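Local coordinates for hypothetical protein (Vibrio sp. DAT722, PDB 2Q73) that probably hydrolyses nucleoside triphosphates to monophosphates and pyrophosphate, with magnesium, as a house-cleaning MazG-type pyrophosphohydrolase, at residues S20-F25 with L63-A68. Numbering follows the deposited sequence.
Sequences SEHYFF and LYYVCA
Tyr23 lays the CD2-CE2 side of its ring against the methyl of Ala68, and its CD2 also meets the ring edge of Tyr65. This joins the start of helix 20-39 to the second half of helix 55-72, the two helices that supply the magnesium ligands in this all-helical MazG fold. The helices run antiparallel, at 155°, with local axes 9.6 Å apart. Ala68 is small, and its CB reaches Tyr23 CD2 at 3.6 Å. Tyr65 meets the same ring atom edge to edge, CD2 to CD2 at 4.0 Å, and the two side chains cross at about a right angle. In Tyr65, CG lies anti to the carbonyl carbon (chi1 -74°), which directs the ring across to helix 20-39, where it also touches Lys26, Leu27 and Glu30.

Tyr23 and Tyr65 each have a neighbour over one ring face. His22 CD2 sits above the centre of the Tyr23 ring, and Tyr64 CD2 sits above the centre of the Tyr65 ring, each 3.6 Å from the plane. Tyr23 is buried, but its hydroxyl is satisfied by Asp14, which also bonds Tyr64 OH through its other carboxylate oxygen. The short connection after helix 3-13 is thus tied to both helices of the pair.

Glu30 and Asp61 bind magnesium, and the side chain of Tyr65 lies about 4 Å from that of Glu30. The ring therefore packs beside the metal site, about 7 Å from the ion. On the more exposed side of the contact, His22 and Tyr65 are joined by one water, which lies in the plane of the His22 ring. That water is 2.8 Å from His22 NE2 and 3.1 Å from Tyr65 OH.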
ATOM      1  N   SER C  20       7.715 -11.022  12.234  1.00 28.19           N
ATOM      2  CA  SER C  20       7.482  -9.604  11.897  1.00 29.09           C
ATOM      3  C   SER C  20       7.049  -9.372  10.443  1.00 28.80           C
ATOM      4  O   SER C  20       6.162  -8.553  10.201  1.00 29.10           O
ATOM      5  CB  SER C  20       8.703  -8.747  12.226  1.00 29.65           C
ATOM      6  OG  SER C  20       9.800  -9.169  11.443  1.00 30.30           O
ATOM      7  N   GLU C  21       7.638 -10.088   9.479  1.00 28.19           N
ATOM      8  CA  GLU C  21       7.209  -9.924   8.081  1.00 28.95           C
ATOM      9  C   GLU C  21       5.763 -10.337   7.850  1.00 28.97           C
ATOM     10  O   GLU C  21       5.058  -9.695   7.059  1.00 27.85           O
ATOM     11  CB  GLU C  21       8.093 -10.711   7.111  1.00 28.88           C
ATOM     12  CG  GLU C  21       9.326  -9.980   6.610  1.00 33.93           C
ATOM     13  CD  GLU C  21       9.001  -8.660   5.871  1.00 36.13           C
ATOM     14  OE1 GLU C  21       9.022  -8.585   4.606  1.00 37.23           O
ATOM     15  OE2 GLU C  21       8.730  -7.680   6.585  1.00 39.16           O
ATOM     16  N   HIS C  22       5.326 -11.421   8.503  1.00 28.35           N
ATOM     17  CA  HIS C  22       3.903 -11.833   8.414  1.00 28.52           C
ATOM     18  C   HIS C  22       2.983 -10.653   8.632  1.00 28.17           C
ATOM     19  O   HIS C  22       2.049 -10.412   7.856  1.00 27.75           O
ATOM     20  CB  HIS C  22       3.569 -12.935   9.434  1.00 29.06           C
ATOM     21  CG  HIS C  22       2.103 -13.035   9.760  1.00 31.18           C
ATOM     22  ND1 HIS C  22       1.212 -13.753   8.989  1.00 32.77           N
ATOM     23  CD2 HIS C  22       1.380 -12.522  10.787  1.00 34.64           C
ATOM     24  CE1 HIS C  22       0.002 -13.664   9.517  1.00 35.11           C
ATOM     25  NE2 HIS C  22       0.077 -12.924  10.611  1.00 34.98           N
ATOM     26  N   TYR C  23       3.236  -9.911   9.704  1.00 26.57           N
ATOM     27  CA  TYR C  23       2.361  -8.832  10.077  1.00 26.85           C
ATOM     28  C   TYR C  23       2.430  -7.682   9.087  1.00 26.89           C
ATOM     29  O   TYR C  23       1.413  -7.030   8.838  1.00 27.96           O
ATOM     30  CB  TYR C  23       2.650  -8.351  11.484  1.00 26.31           C
ATOM     31  CG  TYR C  23       2.335  -9.379  12.527  1.00 26.85           C
ATOM     32  CD1 TYR C  23       3.357 -10.157  13.079  1.00 28.60           C
ATOM     33  CD2 TYR C  23       1.037  -9.551  13.000  1.00 25.29           C
ATOM     34  CE1 TYR C  23       3.106 -11.095  14.066  1.00 27.87           C
ATOM     35  CE2 TYR C  23       0.757 -10.514  14.014  1.00 25.42           C
ATOM     36  CZ  TYR C  23       1.795 -11.268  14.533  1.00 27.28           C
ATOM     37  OH  TYR C  23       1.577 -12.206  15.519  1.00 26.98           O
ATOM     38  N   PHE C  24       3.612  -7.436   8.529  1.00 26.46           N
ATOM     39  CA  PHE C  24       3.746  -6.357   7.569  1.00 25.92           C
ATOM     40  C   PHE C  24       3.041  -6.695   6.237  1.00 26.02           C
ATOM     41  O   PHE C  24       2.302  -5.868   5.709  1.00 25.80           O
ATOM     42  CB  PHE C  24       5.235  -6.012   7.314  1.00 25.21           C
ATOM     43  CG  PHE C  24       5.399  -4.847   6.395  1.00 26.81           C
ATOM     44  CD1 PHE C  24       5.027  -3.565   6.833  1.00 25.40           C
ATOM     45  CD2 PHE C  24       5.867  -5.012   5.085  1.00 26.21           C
ATOM     46  CE1 PHE C  24       5.160  -2.449   5.983  1.00 26.36           C
ATOM     47  CE2 PHE C  24       5.992  -3.909   4.223  1.00 27.69           C
ATOM     48  CZ  PHE C  24       5.626  -2.634   4.668  1.00 26.91           C
ATOM     49  N   PHE C  25       3.257  -7.915   5.716  1.00 25.91           N
ATOM     50  CA  PHE C  25       2.488  -8.401   4.557  1.00 24.95           C
ATOM     51  C   PHE C  25       0.984  -8.290   4.775  1.00 25.97           C
ATOM     52  O   PHE C  25       0.253  -7.820   3.897  1.00 26.13           O
ATOM     53  CB  PHE C  25       2.816  -9.863   4.271  1.00 25.60           C
ATOM     54  CG  PHE C  25       4.186 -10.092   3.715  1.00 24.42           C
ATOM     55  CD1 PHE C  25       4.660  -9.336   2.635  1.00 24.25           C
ATOM     56  CD2 PHE C  25       4.981 -11.139   4.215  1.00 25.15           C
ATOM     57  CE1 PHE C  25       5.943  -9.588   2.097  1.00 25.94           C
ATOM     58  CE2 PHE C  25       6.236 -11.388   3.686  1.00 25.77           C
ATOM     59  CZ  PHE C  25       6.722 -10.602   2.633  1.00 27.77           C
ATOM     60  N   LEU C  63      -6.503  -1.474  11.261  1.00 27.41           N
ATOM     61  CA  LEU C  63      -6.312  -1.149  12.683  1.00 27.49           C
ATOM     62  C   LEU C  63      -5.739  -2.343  13.458  1.00 27.52           C
ATOM     63  O   LEU C  63      -4.833  -2.173  14.290  1.00 26.69           O
ATOM     64  CB  LEU C  63      -7.633  -0.697  13.319  1.00 27.03           C
ATOM     65  CG  LEU C  63      -7.658  -0.477  14.834  1.00 28.57           C
ATOM     66  CD1 LEU C  63      -6.698   0.638  15.157  1.00 30.39           C
ATOM     67  CD2 LEU C  63      -9.069  -0.146  15.340  1.00 27.07           C
ATOM     68  N   TYR C  64      -6.257  -3.535  13.161  1.00 26.86           N
ATOM     69  CA  TYR C  64      -5.807  -4.761  13.816  1.00 27.16           C
ATOM     70  C   TYR C  64      -4.316  -4.953  13.567  1.00 26.85           C
ATOM     71  O   TYR C  64      -3.562  -5.194  14.501  1.00 26.99           O
ATOM     72  CB  TYR C  64      -6.582  -5.977  13.305  1.00 26.91           C
ATOM     73  CG  TYR C  64      -6.113  -7.286  13.921  1.00 27.18           C
ATOM     74  CD1 TYR C  64      -6.738  -7.810  15.048  1.00 25.38           C
ATOM     75  CD2 TYR C  64      -5.032  -7.998  13.372  1.00 24.40           C
ATOM     76  CE1 TYR C  64      -6.307  -9.009  15.625  1.00 26.46           C
ATOM     77  CE2 TYR C  64      -4.599  -9.192  13.935  1.00 25.68           C
ATOM     78  CZ  TYR C  64      -5.244  -9.693  15.057  1.00 25.25           C
ATOM     79  OH  TYR C  64      -4.819 -10.870  15.638  1.00 25.49           O
ATOM     80  N   TYR C  65      -3.890  -4.824  12.312  1.00 27.01           N
ATOM     81  CA  TYR C  65      -2.463  -5.013  11.997  1.00 27.32           C
ATOM     82  C   TYR C  65      -1.559  -3.880  12.466  1.00 28.02           C
ATOM     83  O   TYR C  65      -0.413  -4.136  12.815  1.00 27.00           O
ATOM     84  CB  TYR C  65      -2.256  -5.424  10.531  1.00 27.24           C
ATOM     85  CG  TYR C  65      -2.681  -6.846  10.374  1.00 26.33           C
ATOM     86  CD1 TYR C  65      -3.922  -7.175   9.798  1.00 26.96           C
ATOM     87  CD2 TYR C  65      -1.897  -7.880  10.921  1.00 26.76           C
ATOM     88  CE1 TYR C  65      -4.332  -8.520   9.709  1.00 26.74           C
ATOM     89  CE2 TYR C  65      -2.297  -9.195  10.859  1.00 26.66           C
ATOM     90  CZ  TYR C  65      -3.512  -9.506  10.254  1.00 27.61           C
ATOM     91  OH  TYR C  65      -3.863 -10.809  10.178  1.00 28.89           O
ATOM     92  N   VAL C  66      -2.087  -2.650  12.524  1.00 27.77           N
ATOM     93  CA  VAL C  66      -1.374  -1.541  13.160  1.00 26.37           C
ATOM     94  C   VAL C  66      -1.105  -1.878  14.647  1.00 27.16           C
ATOM     95  O   VAL C  66       0.021  -1.742  15.117  1.00 26.45           O
ATOM     96  CB  VAL C  66      -2.112  -0.186  12.973  1.00 26.54           C
ATOM     97  CG1 VAL C  66      -1.561   0.876  13.917  1.00 26.39           C
ATOM     98  CG2 VAL C  66      -1.978   0.313  11.518  1.00 25.67           C
ATOM     99  N   CYS C  67      -2.127  -2.344  15.369  1.00 26.12           N
ATOM    100  CA  CYS C  67      -1.922  -2.770  16.772  1.00 26.95           C
ATOM    101  C   CYS C  67      -0.979  -3.977  16.887  1.00 26.51           C
ATOM    102  O   CYS C  67      -0.125  -4.021  17.787  1.00 26.14           O
ATOM    103  CB  CYS C  67      -3.250  -3.087  17.443  1.00 27.06           C
ATOM    104  SG  CYS C  67      -4.286  -1.625  17.681  1.00 30.88           S
ATOM    105  N   ALA C  68      -1.146  -4.951  15.994  1.00 26.40           N
ATOM    106  CA  ALA C  68      -0.321  -6.165  16.047  1.00 26.59           C
ATOM    107  C   ALA C  68       1.145  -5.805  15.794  1.00 26.89           C
ATOM    108  O   ALA C  68       2.035  -6.268  16.507  1.00 26.59           O
ATOM    109  CB  ALA C  68      -0.801  -7.191  15.055  1.00 26.81           C
TER
HETATM  110  O   HOH W   1      -2.170 -12.328  12.224  1.00 28.39           O